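Local coordinates for pesticidal crystal protein Cry2Aa (Bacillus thuringiensis serovar kurstaki, PDB 1I5P) that promotes colloid-osmotic lysis by binding to midgut epithelial cells of dipteran and lepidopteran insect larvae, at residues G168-L173 against I224-T229; T229-L234 against L242-Y247; P175-A180 against S220-N225. All coordinates share one frame; numbering follows the deposited sequence.

Contact 1. Residues G168-L173 against I224-T229; sequences GYQLLL and INTYQT
The methyl of Thr-226 lies against the backbone at Gln-170 and Leu-171, with CG2 3.8 Å from Leu-171 N and equally near the carbonyl carbon of Gln-170. This methyl joins two helices of the delta-endotoxin N-terminal helical bundle, the start of 170-193 and the later part of 202-232. The backbones come close here, as the short side chain of Thr-226 permits: the CA atoms of Leu-171 and Thr-226 are 6.2 Å apart. Beside the methyl, Gln-170 contributes its CB, and Leu-171 reaches past Thr-226 so that its CD1 stands 4.4 Å from Tyr-227 CA.

The two branches of Thr-226 divide the work. CG2 lies anti to the backbone N (chi1, measured to OG1, is -61°) and does the packing, while OG1 meets a bridging water that donates to it at 2.8 Å and to Gln-170 OE1 at 3.0 Å. Both polar groups are also tied within their own surroundings. Thr-226 OG1 bonds to the carbonyl of Tyr-222, one helical turn back, and Gln-170 NE2 to that of Gln-165, which helps to settle the turn of the amide. Farther along helix 202-232 a second threonine bonds to its own helix: Thr-229 OG1 reaches Asn-225 O at 3.0 Å, from the face of that carbonyl opposite to Thr-229 N.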
loop_
_atom_site.group_PDB
_atom_site.type_symbol
_atom_site.label_atom_id
_atom_site.label_comp_id
_atom_site.label_asym_id
_atom_site.label_seq_id
_atom_site.Cartn_x
_atom_site.Cartn_y
_atom_site.Cartn_z
ATOM N N GLY A 168 -16.953 -20.485 7.584
ATOM C CA GLY A 168 -17.092 -21.164 6.311
ATOM C C GLY A 168 -16.953 -20.188 5.154
ATOM O O GLY A 168 -16.583 -20.572 4.044
ATOM N N TYR A 169 -17.237 -18.915 5.409
ATOM C CA TYR A 169 -17.136 -17.905 4.361
ATOM C C TYR A 169 -16.455 -16.638 4.847
ATOM O O TYR A 169 -16.684 -15.566 4.294
ATOM C CB TYR A 169 -18.524 -17.535 3.855
ATOM C CG TYR A 169 -19.447 -18.705 3.658
ATOM C CD1 TYR A 169 -20.330 -19.093 4.665
ATOM C CD2 TYR A 169 -19.449 -19.424 2.465
ATOM C CE1 TYR A 169 -21.196 -20.167 4.486
ATOM C CE2 TYR A 169 -20.311 -20.505 2.278
ATOM C CZ TYR A 169 -21.181 -20.866 3.291
ATOM O OH TYR A 169 -22.044 -21.921 3.119
ATOM N N GLN A 170 -15.613 -16.754 5.866
ATOM C CA GLN A 170 -14.951 -15.573 6.410
ATOM C C GLN A 170 -14.100 -14.807 5.405
ATOM O O GLN A 170 -14.149 -13.579 5.375
ATOM C CB GLN A 170 -14.112 -15.946 7.634
ATOM C CG GLN A 170 -14.895 -16.706 8.698
ATOM C CD GLN A 170 -14.259 -16.622 10.067
ATOM O OE1 GLN A 170 -13.056 -16.840 10.220
ATOM N NE2 GLN A 170 -15.065 -16.305 11.077
ATOM N N LEU A 171 -13.331 -15.511 4.579
ATOM C CA LEU A 171 -12.495 -14.824 3.595
ATOM C C LEU A 171 -13.348 -14.206 2.496
ATOM O O LEU A 171 -13.094 -13.089 2.047
ATOM C CB LEU A 171 -11.486 -15.783 2.956
ATOM C CG LEU A 171 -10.513 -15.120 1.969
ATOM C CD1 LEU A 171 -9.479 -14.289 2.750
ATOM C CD2 LEU A 171 -9.810 -16.184 1.138
ATOM N N LEU A 172 -14.362 -14.944 2.060
ATOM C CA LEU A 172 -15.247 -14.464 1.010
ATOM C C LEU A 172 -16.007 -13.207 1.423
ATOM O O LEU A 172 -16.269 -12.331 0.599
ATOM C CB LEU A 172 -16.236 -15.568 0.625
ATOM C CG LEU A 172 -17.239 -15.230 -0.481
ATOM C CD1 LEU A 172 -16.523 -14.527 -1.626
ATOM C CD2 LEU A 172 -17.913 -16.511 -0.967
ATOM N N LEU A 173 -16.349 -13.126 2.703
ATOM C CA LEU A 173 -17.088 -11.995 3.237
ATOM C C LEU A 173 -16.185 -10.894 3.788
ATOM O O LEU A 173 -16.659 -9.818 4.146
ATOM C CB LEU A 173 -18.023 -12.476 4.348
ATOM C CG LEU A 173 -19.134 -13.446 3.936
ATOM C CD1 LEU A 173 -19.786 -14.053 5.170
ATOM C CD2 LEU A 173 -20.167 -12.698 3.101
ATOM N N ILE A 224 -6.717 -9.454 9.773
ATOM C CA ILE A 224 -5.366 -9.974 9.612
ATOM C C ILE A 224 -5.339 -11.491 9.738
ATOM O O ILE A 224 -4.766 -12.178 8.894
ATOM C CB ILE A 224 -4.420 -9.349 10.654
ATOM C CG1 ILE A 224 -4.315 -7.841 10.395
ATOM C CG2 ILE A 224 -3.039 -10.015 10.587
ATOM C CD1 ILE A 224 -3.669 -7.064 11.523
ATOM N N ASN A 225 -5.965 -12.015 10.784
ATOM C CA ASN A 225 -5.996 -13.457 10.991
ATOM C C ASN A 225 -6.705 -14.194 9.853
ATOM O O ASN A 225 -6.230 -15.227 9.392
ATOM C CB ASN A 225 -6.667 -13.793 12.327
ATOM C CG ASN A 225 -5.872 -13.289 13.527
ATOM O OD1 ASN A 225 -4.672 -13.034 13.431
ATOM N ND2 ASN A 225 -6.540 -13.166 14.673
ATOM N N THR A 226 -7.837 -13.666 9.395
ATOM C CA THR A 226 -8.576 -14.312 8.312
ATOM C C THR A 226 -7.718 -14.408 7.052
ATOM O O THR A 226 -7.652 -15.454 6.405
ATOM C CB THR A 226 -9.875 -13.542 7.981
ATOM O OG1 THR A 226 -10.718 -13.511 9.138
ATOM C CG2 THR A 226 -10.632 -14.218 6.840
ATOM N N TYR A 227 -7.061 -13.308 6.711
ATOM C CA TYR A 227 -6.222 -13.279 5.526
ATOM C C TYR A 227 -4.995 -14.174 5.661
ATOM O O TYR A 227 -4.660 -14.911 4.736
ATOM C CB TYR A 227 -5.777 -11.851 5.238
ATOM C CG TYR A 227 -4.802 -11.742 4.089
ATOM C CD1 TYR A 227 -5.241 -11.785 2.769
ATOM C CD2 TYR A 227 -3.438 -11.579 4.325
ATOM C CE1 TYR A 227 -4.349 -11.662 1.710
ATOM C CE2 TYR A 227 -2.537 -11.459 3.271
ATOM C CZ TYR A 227 -2.999 -11.497 1.969
ATOM O OH TYR A 227 -2.104 -11.364 0.933
ATOM N N GLN A 228 -4.322 -14.107 6.808
ATOM C CA GLN A 228 -3.122 -14.924 7.022
ATOM C C GLN A 228 -3.407 -16.411 6.921
ATOM O O GLN A 228 -2.615 -17.156 6.355
ATOM C CB GLN A 228 -2.477 -14.624 8.383
ATOM C CG GLN A 228 -1.620 -13.372 8.388
ATOM C CD GLN A 228 -0.671 -13.313 9.581
ATOM O OE1 GLN A 228 -1.097 -13.175 10.726
ATOM N NE2 GLN A 228 0.626 -13.415 9.309
ATOM N N THR A 229 -4.531 -16.845 7.477
ATOM C CA THR A 229 -4.894 -18.256 7.413
ATOM C C THR A 229 -5.040 -18.699 5.954
ATOM O O THR A 229 -4.551 -19.759 5.556
ATOM C CB THR A 229 -6.223 -18.524 8.156
ATOM O OG1 THR A 229 -6.047 -18.266 9.554
ATOM C CG2 THR A 229 -6.671 -19.968 7.961
HETATM O O HOH W 1 -10.531 -15.522 11.108
#

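Contact 2. Residues T229-L234 against L242-Y247; sequences TAFRGL and LEFRTY
Phe-244 meets three side chains of 229-234, and every touch between the segments is apolar. The aromatic one pairs edges: Phe-231 CD1 lies 4.0 Å from Phe-244 CD2, each atom near the plane of the other ring. In both phenylalanines CG is anti to the backbone N (chi1 -163° in Phe-231, 177° in Phe-244), but only Phe-244 has its CB aimed across the gap. Phe-231 leaves its helix at a slant and comes nearer through the ring itself.

Aliphatic groups supply the remaining contacts. Leu-234 sends one branch to the same ring carbon that Phe-231 meets, its CD1 3.6 Å from Phe-244 CD2. Ala-230 CB approaches the far end of the ring, 4.0 Å from Phe-244 CZ. Phe-244 thus bridges two consecutive helices of the N-terminal bundle, 202-232 and 238-259, close to the short connection between them, with Tyr-227 and Leu-171 packed against it as well.

Backbone bonds shape that connection. Gly-233 N bonds to Ala-230 O at 3.0 Å and Leu-234 N to Phe-231 O at 3.1 Å, both spanning three residues rather than four, and Leu-234 then takes an extended conformation that leads into strand 235-237.

Some polar and charged groups of 242-247 have partners beyond the two segments. Arg-245 gives NH1 to the carbonyl of Asn-274 and makes a cation-pi contact with Phe-249, whereas Glu-243 OE2 is hydrogen-bonded to His-46 NE2.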
loop_
_atom_site.group_PDB
_atom_site.type_symbol
_atom_site.label_atom_id
_atom_site.label_comp_id
_atom_site.label_asym_id
_atom_site.label_seq_id
_atom_site.Cartn_x
_atom_site.Cartn_y
_atom_site.Cartn_z
ATOM N N THR A 229 -4.531 -16.845 7.477
ATOM C CA THR A 229 -4.894 -18.256 7.413
ATOM C C THR A 229 -5.040 -18.699 5.954
ATOM O O THR A 229 -4.551 -19.759 5.556
ATOM C CB THR A 229 -6.223 -18.524 8.156
ATOM O OG1 THR A 229 -6.047 -18.266 9.554
ATOM C CG2 THR A 229 -6.671 -19.968 7.961
ATOM N N ALA A 230 -5.706 -17.871 5.157
ATOM C CA ALA A 230 -5.922 -18.181 3.747
ATOM C C ALA A 230 -4.627 -18.131 2.953
ATOM O O ALA A 230 -4.382 -18.977 2.090
ATOM C CB ALA A 230 -6.927 -17.206 3.150
ATOM N N PHE A 231 -3.801 -17.127 3.242
ATOM C CA PHE A 231 -2.537 -16.967 2.545
ATOM C C PHE A 231 -1.630 -18.177 2.775
ATOM O O PHE A 231 -0.891 -18.580 1.875
ATOM C CB PHE A 231 -1.833 -15.686 3.010
ATOM C CG PHE A 231 -0.747 -15.220 2.081
ATOM C CD1 PHE A 231 -1.052 -14.446 0.965
ATOM C CD2 PHE A 231 0.576 -15.587 2.300
ATOM C CE1 PHE A 231 -0.050 -14.041 0.076
ATOM C CE2 PHE A 231 1.581 -15.194 1.424
ATOM C CZ PHE A 231 1.270 -14.418 0.306
ATOM N N ARG A 232 -1.680 -18.759 3.973
ATOM C CA ARG A 232 -0.846 -19.921 4.273
ATOM C C ARG A 232 -1.243 -21.151 3.455
ATOM O O ARG A 232 -0.449 -22.076 3.300
ATOM C CB ARG A 232 -0.914 -20.278 5.759
ATOM C CG ARG A 232 -0.188 -19.335 6.706
ATOM C CD ARG A 232 -0.139 -19.943 8.111
ATOM N NE ARG A 232 0.873 -20.995 8.254
ATOM C CZ ARG A 232 0.878 -21.895 9.236
ATOM N NH1 ARG A 232 -0.082 -21.882 10.154
ATOM N NH2 ARG A 232 1.848 -22.800 9.315
ATOM N N GLY A 233 -2.471 -21.159 2.944
ATOM C CA GLY A 233 -2.934 -22.282 2.149
ATOM C C GLY A 233 -2.689 -22.098 0.662
ATOM O O GLY A 233 -3.085 -22.933 -0.157
ATOM N N LEU A 234 -2.031 -21.004 0.297
ATOM C CA LEU A 234 -1.757 -20.736 -1.112
ATOM C C LEU A 234 -0.616 -21.554 -1.711
ATOM O O LEU A 234 0.382 -21.863 -1.053
ATOM C CB LEU A 234 -1.439 -19.254 -1.331
ATOM C CG LEU A 234 -2.567 -18.219 -1.410
ATOM C CD1 LEU A 234 -1.957 -16.836 -1.555
ATOM C CD2 LEU A 234 -3.474 -18.522 -2.587
ATOM N N LEU A 242 0.310 -12.623 -6.155
ATOM C CA LEU A 242 0.304 -11.169 -6.028
ATOM C C LEU A 242 -1.100 -10.573 -6.155
ATOM O O LEU A 242 -1.455 -9.644 -5.422
ATOM C CB LEU A 242 1.240 -10.544 -7.071
ATOM C CG LEU A 242 2.701 -10.980 -6.957
ATOM C CD1 LEU A 242 3.568 -10.184 -7.939
ATOM C CD2 LEU A 242 3.182 -10.764 -5.521
ATOM N N GLU A 243 -1.899 -11.098 -7.079
ATOM C CA GLU A 243 -3.255 -10.584 -7.263
ATOM C C GLU A 243 -4.134 -10.898 -6.060
ATOM O O GLU A 243 -5.015 -10.114 -5.701
ATOM C CB GLU A 243 -3.896 -11.173 -8.519
ATOM C CG GLU A 243 -3.211 -10.795 -9.816
ATOM C CD GLU A 243 -4.201 -10.524 -10.933
ATOM O OE1 GLU A 243 -5.197 -11.269 -11.043
ATOM O OE2 GLU A 243 -3.983 -9.568 -11.703
ATOM N N PHE A 244 -3.910 -12.054 -5.446
ATOM C CA PHE A 244 -4.683 -12.416 -4.276
ATOM C C PHE A 244 -4.417 -11.356 -3.214
ATOM O O PHE A 244 -5.333 -10.891 -2.543
ATOM C CB PHE A 244 -4.256 -13.787 -3.744
ATOM C CG PHE A 244 -4.972 -14.200 -2.484
ATOM C CD1 PHE A 244 -6.286 -14.652 -2.529
ATOM C CD2 PHE A 244 -4.338 -14.116 -1.249
ATOM C CE1 PHE A 244 -6.958 -15.020 -1.365
ATOM C CE2 PHE A 244 -5.000 -14.480 -0.074
ATOM C CZ PHE A 244 -6.316 -14.931 -0.133
ATOM N N ARG A 245 -3.147 -10.980 -3.068
ATOM C CA ARG A 245 -2.753 -9.974 -2.084
ATOM C C ARG A 245 -3.322 -8.609 -2.444
ATOM O O ARG A 245 -3.878 -7.913 -1.596
ATOM C CB ARG A 245 -1.224 -9.875 -1.992
ATOM C CG ARG A 245 -0.733 -8.724 -1.113
ATOM C CD ARG A 245 0.783 -8.706 -1.015
ATOM N NE ARG A 245 1.261 -7.565 -0.240
ATOM C CZ ARG A 245 1.182 -6.298 -0.640
ATOM N NH1 ARG A 245 0.647 -5.994 -1.815
ATOM N NH2 ARG A 245 1.633 -5.330 0.145
ATOM N N THR A 246 -3.173 -8.233 -3.709
ATOM C CA THR A 246 -3.674 -6.954 -4.181
ATOM C C THR A 246 -5.163 -6.832 -3.927
ATOM O O THR A 246 -5.630 -5.823 -3.391
ATOM C CB THR A 246 -3.405 -6.775 -5.683
ATOM O OG1 THR A 246 -2.000 -6.578 -5.886
ATOM C CG2 THR A 246 -4.175 -5.587 -6.235
ATOM N N TYR A 247 -5.904 -7.869 -4.304
ATOM C CA TYR A 247 -7.344 -7.873 -4.121
ATOM C C TYR A 247 -7.705 -7.607 -2.659
ATOM O O TYR A 247 -8.530 -6.743 -2.364
ATOM C CB TYR A 247 -7.942 -9.215 -4.564
ATOM C CG TYR A 247 -9.447 -9.164 -4.686
ATOM C CD1 TYR A 247 -10.064 -8.933 -5.921
ATOM C CD2 TYR A 247 -10.256 -9.271 -3.555
ATOM C CE1 TYR A 247 -11.452 -8.805 -6.020
ATOM C CE2 TYR A 247 -11.639 -9.142 -3.644
ATOM C CZ TYR A 247 -12.229 -8.907 -4.875
ATOM O OH TYR A 247 -13.597 -8.742 -4.948
#

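Contact 3. Residues P175-A180 against S220-N225; sequences PLFAQA and SNYCIN
A cysteine sulfur at the rim of a phenylalanine ring sets this contact apart: Cys-223 SG lies in the plane of the Phe-177 ring, 5.1 Å from the ring centroid and 3.9 Å from Phe-177 CE2. Tyr-222, the preceding residue, approaches the same ring over a face. Its CD2–CE2 edge points at Phe-177 in a T-shaped pair, with centroids 5.0 Å apart and planes at 71°, and Tyr-222 CD2 comes within 3.5 Å of Phe-177 CE2. The phenylalanine therefore receives neighbouring residues of one helix turn in two different ways. CG anti to the backbone N (chi1 172° in Phe-177, 173° in Tyr-222) extends each ring from its helix toward the other.

Helix 170-193 is kinked at Pro-175, and it is the turn after the kink that brings Phe-177 to helix 202-232. All six residues of 175-180 are buried, consistent with the central helix around which the bundle of three-domain Cry toxins is built. Tyr-219 adds another edge-to-face partner for Phe-177, and Cys-223 also touches Val-256 of helix 238-259. Asn-221 looks to the C-terminal domain instead, its amide hydrogen-bonded through OD1 to Asn-581 N and through ND2 to Gly-579 O.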
loop_
_atom_site.group_PDB
_atom_site.type_symbol
_atom_site.label_atom_id
_atom_site.label_comp_id
_atom_site.label_asym_id
_atom_site.label_seq_id
_atom_site.Cartn_x
_atom_site.Cartn_y
_atom_site.Cartn_z
ATOM N N PRO A 175 -14.208 -8.638 2.476
ATOM C CA PRO A 175 -14.345 -7.301 1.892
ATOM C C PRO A 175 -15.580 -6.606 2.456
ATOM O O PRO A 175 -15.526 -5.446 2.839
ATOM C CB PRO A 175 -14.454 -7.590 0.394
ATOM C CG PRO A 175 -13.585 -8.793 0.244
ATOM C CD PRO A 175 -14.046 -9.647 1.415
ATOM N N LEU A 176 -16.691 -7.328 2.528
ATOM C CA LEU A 176 -17.924 -6.752 3.065
ATOM C C LEU A 176 -17.749 -6.393 4.534
ATOM O O LEU A 176 -18.159 -5.319 4.971
ATOM C CB LEU A 176 -19.090 -7.733 2.910
ATOM C CG LEU A 176 -19.633 -8.024 1.506
ATOM C CD1 LEU A 176 -20.944 -8.797 1.630
ATOM C CD2 LEU A 176 -19.874 -6.720 0.748
ATOM N N PHE A 177 -17.138 -7.289 5.301
ATOM C CA PHE A 177 -16.931 -7.014 6.716
ATOM C C PHE A 177 -16.070 -5.766 6.892
ATOM O O PHE A 177 -16.318 -4.948 7.775
ATOM C CB PHE A 177 -16.266 -8.200 7.423
ATOM C CG PHE A 177 -15.867 -7.895 8.841
ATOM C CD1 PHE A 177 -16.820 -7.864 9.855
ATOM C CD2 PHE A 177 -14.555 -7.539 9.144
ATOM C CE1 PHE A 177 -16.476 -7.477 11.147
ATOM C CE2 PHE A 177 -14.200 -7.150 10.431
ATOM C CZ PHE A 177 -15.165 -7.118 11.436
ATOM N N ALA A 178 -15.058 -5.621 6.045
ATOM C CA ALA A 178 -14.178 -4.460 6.118
ATOM C C ALA A 178 -14.984 -3.186 5.905
ATOM O O ALA A 178 -14.807 -2.207 6.627
ATOM C CB ALA A 178 -13.085 -4.563 5.071
ATOM N N GLN A 179 -15.867 -3.197 4.910
ATOM C CA GLN A 179 -16.698 -2.028 4.646
ATOM C C GLN A 179 -17.584 -1.736 5.860
ATOM O O GLN A 179 -17.746 -0.583 6.250
ATOM C CB GLN A 179 -17.576 -2.249 3.410
ATOM C CG GLN A 179 -16.840 -2.224 2.071
ATOM C CD GLN A 179 -16.093 -0.922 1.827
ATOM O OE1 GLN A 179 -16.457 0.127 2.360
ATOM N NE2 GLN A 179 -15.045 -0.982 1.005
ATOM N N ALA A 180 -18.148 -2.785 6.459
ATOM C CA ALA A 180 -19.013 -2.616 7.626
ATOM C C ALA A 180 -18.204 -2.130 8.828
ATOM O O ALA A 180 -18.679 -1.321 9.625
ATOM C CB ALA A 180 -19.714 -3.931 7.960
ATOM N N SER A 220 -9.345 -5.271 13.424
ATOM C CA SER A 220 -8.050 -5.355 12.748
ATOM C C SER A 220 -7.510 -6.771 12.831
ATOM O O SER A 220 -7.151 -7.366 11.813
ATOM C CB SER A 220 -7.039 -4.392 13.377
ATOM O OG SER A 220 -7.362 -3.033 13.119
ATOM N N ASN A 221 -7.456 -7.313 14.043
ATOM C CA ASN A 221 -6.946 -8.667 14.228
ATOM C C ASN A 221 -7.764 -9.691 13.444
ATOM O O ASN A 221 -7.201 -10.600 12.834
ATOM C CB ASN A 221 -6.919 -9.036 15.716
ATOM C CG ASN A 221 -5.845 -8.281 16.493
ATOM O OD1 ASN A 221 -4.898 -7.744 15.913
ATOM N ND2 ASN A 221 -5.980 -8.254 17.816
ATOM N N TYR A 222 -9.087 -9.539 13.448
ATOM C CA TYR A 222 -9.941 -10.468 12.716
ATOM C C TYR A 222 -9.596 -10.479 11.228
ATOM O O TYR A 222 -9.515 -11.541 10.609
ATOM C CB TYR A 222 -11.419 -10.105 12.885
ATOM C CG TYR A 222 -12.328 -10.936 12.003
ATOM C CD1 TYR A 222 -12.611 -12.270 12.309
ATOM C CD2 TYR A 222 -12.859 -10.406 10.831
ATOM C CE1 TYR A 222 -13.404 -13.055 11.463
ATOM C CE2 TYR A 222 -13.646 -11.178 9.978
ATOM C CZ TYR A 222 -13.916 -12.495 10.294
ATOM O OH TYR A 222 -14.694 -13.240 9.430
ATOM N N CYS A 223 -9.399 -9.295 10.652
ATOM C CA CYS A 223 -9.058 -9.188 9.233
ATOM C C CYS A 223 -7.695 -9.804 8.947
ATOM O O CYS A 223 -7.533 -10.571 8.000
ATOM C CB CYS A 223 -9.052 -7.721 8.788
ATOM S SG CYS A 223 -10.677 -6.960 8.708
ATOM N N ILE A 224 -6.717 -9.454 9.773
ATOM C CA ILE A 224 -5.366 -9.974 9.612
ATOM C C ILE A 224 -5.339 -11.491 9.738
ATOM O O ILE A 224 -4.766 -12.178 8.894
ATOM C CB ILE A 224 -4.420 -9.349 10.654
ATOM C CG1 ILE A 224 -4.315 -7.841 10.395
ATOM C CG2 ILE A 224 -3.039 -10.015 10.587
ATOM C CD1 ILE A 224 -3.669 -7.064 11.523
ATOM N N ASN A 225 -5.965 -12.015 10.784
ATOM C CA ASN A 225 -5.996 -13.457 10.991
ATOM C C ASN A 225 -6.705 -14.194 9.853
ATOM O O ASN A 225 -6.230 -15.227 9.392
ATOM C CB ASN A 225 -6.667 -13.793 12.327
ATOM C CG ASN A 225 -5.872 -13.289 13.527
ATOM O OD1 ASN A 225 -4.672 -13.034 13.431
ATOM N ND2 ASN A 225 -6.540 -13.166 14.673
#

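Helix 202-232 takes part in all three contacts, which follow one another along it. Contacts 1 and 3 join it to helix 170-193, their centres about 8 Å apart; contact 2 joins it to helix 238-259. Chemistry differs more than depth: contacts 1 and 2 are both only partly buried, yet contact 1 has the bridging water and contact 2 is apolar between its segments, while contact 3 is buried and rests on rings and sulfur. Contacts 1 and 2 continue into each other: Leu-171 CD2 packs 3.7 Å from Ala-230 CB, and Tyr-227 CE1 meets Phe-244 CE2. Contact 3 adjoins contact 1 where Tyr-222 OH packs against Gln-170 CB, but has no such touch with contact 2.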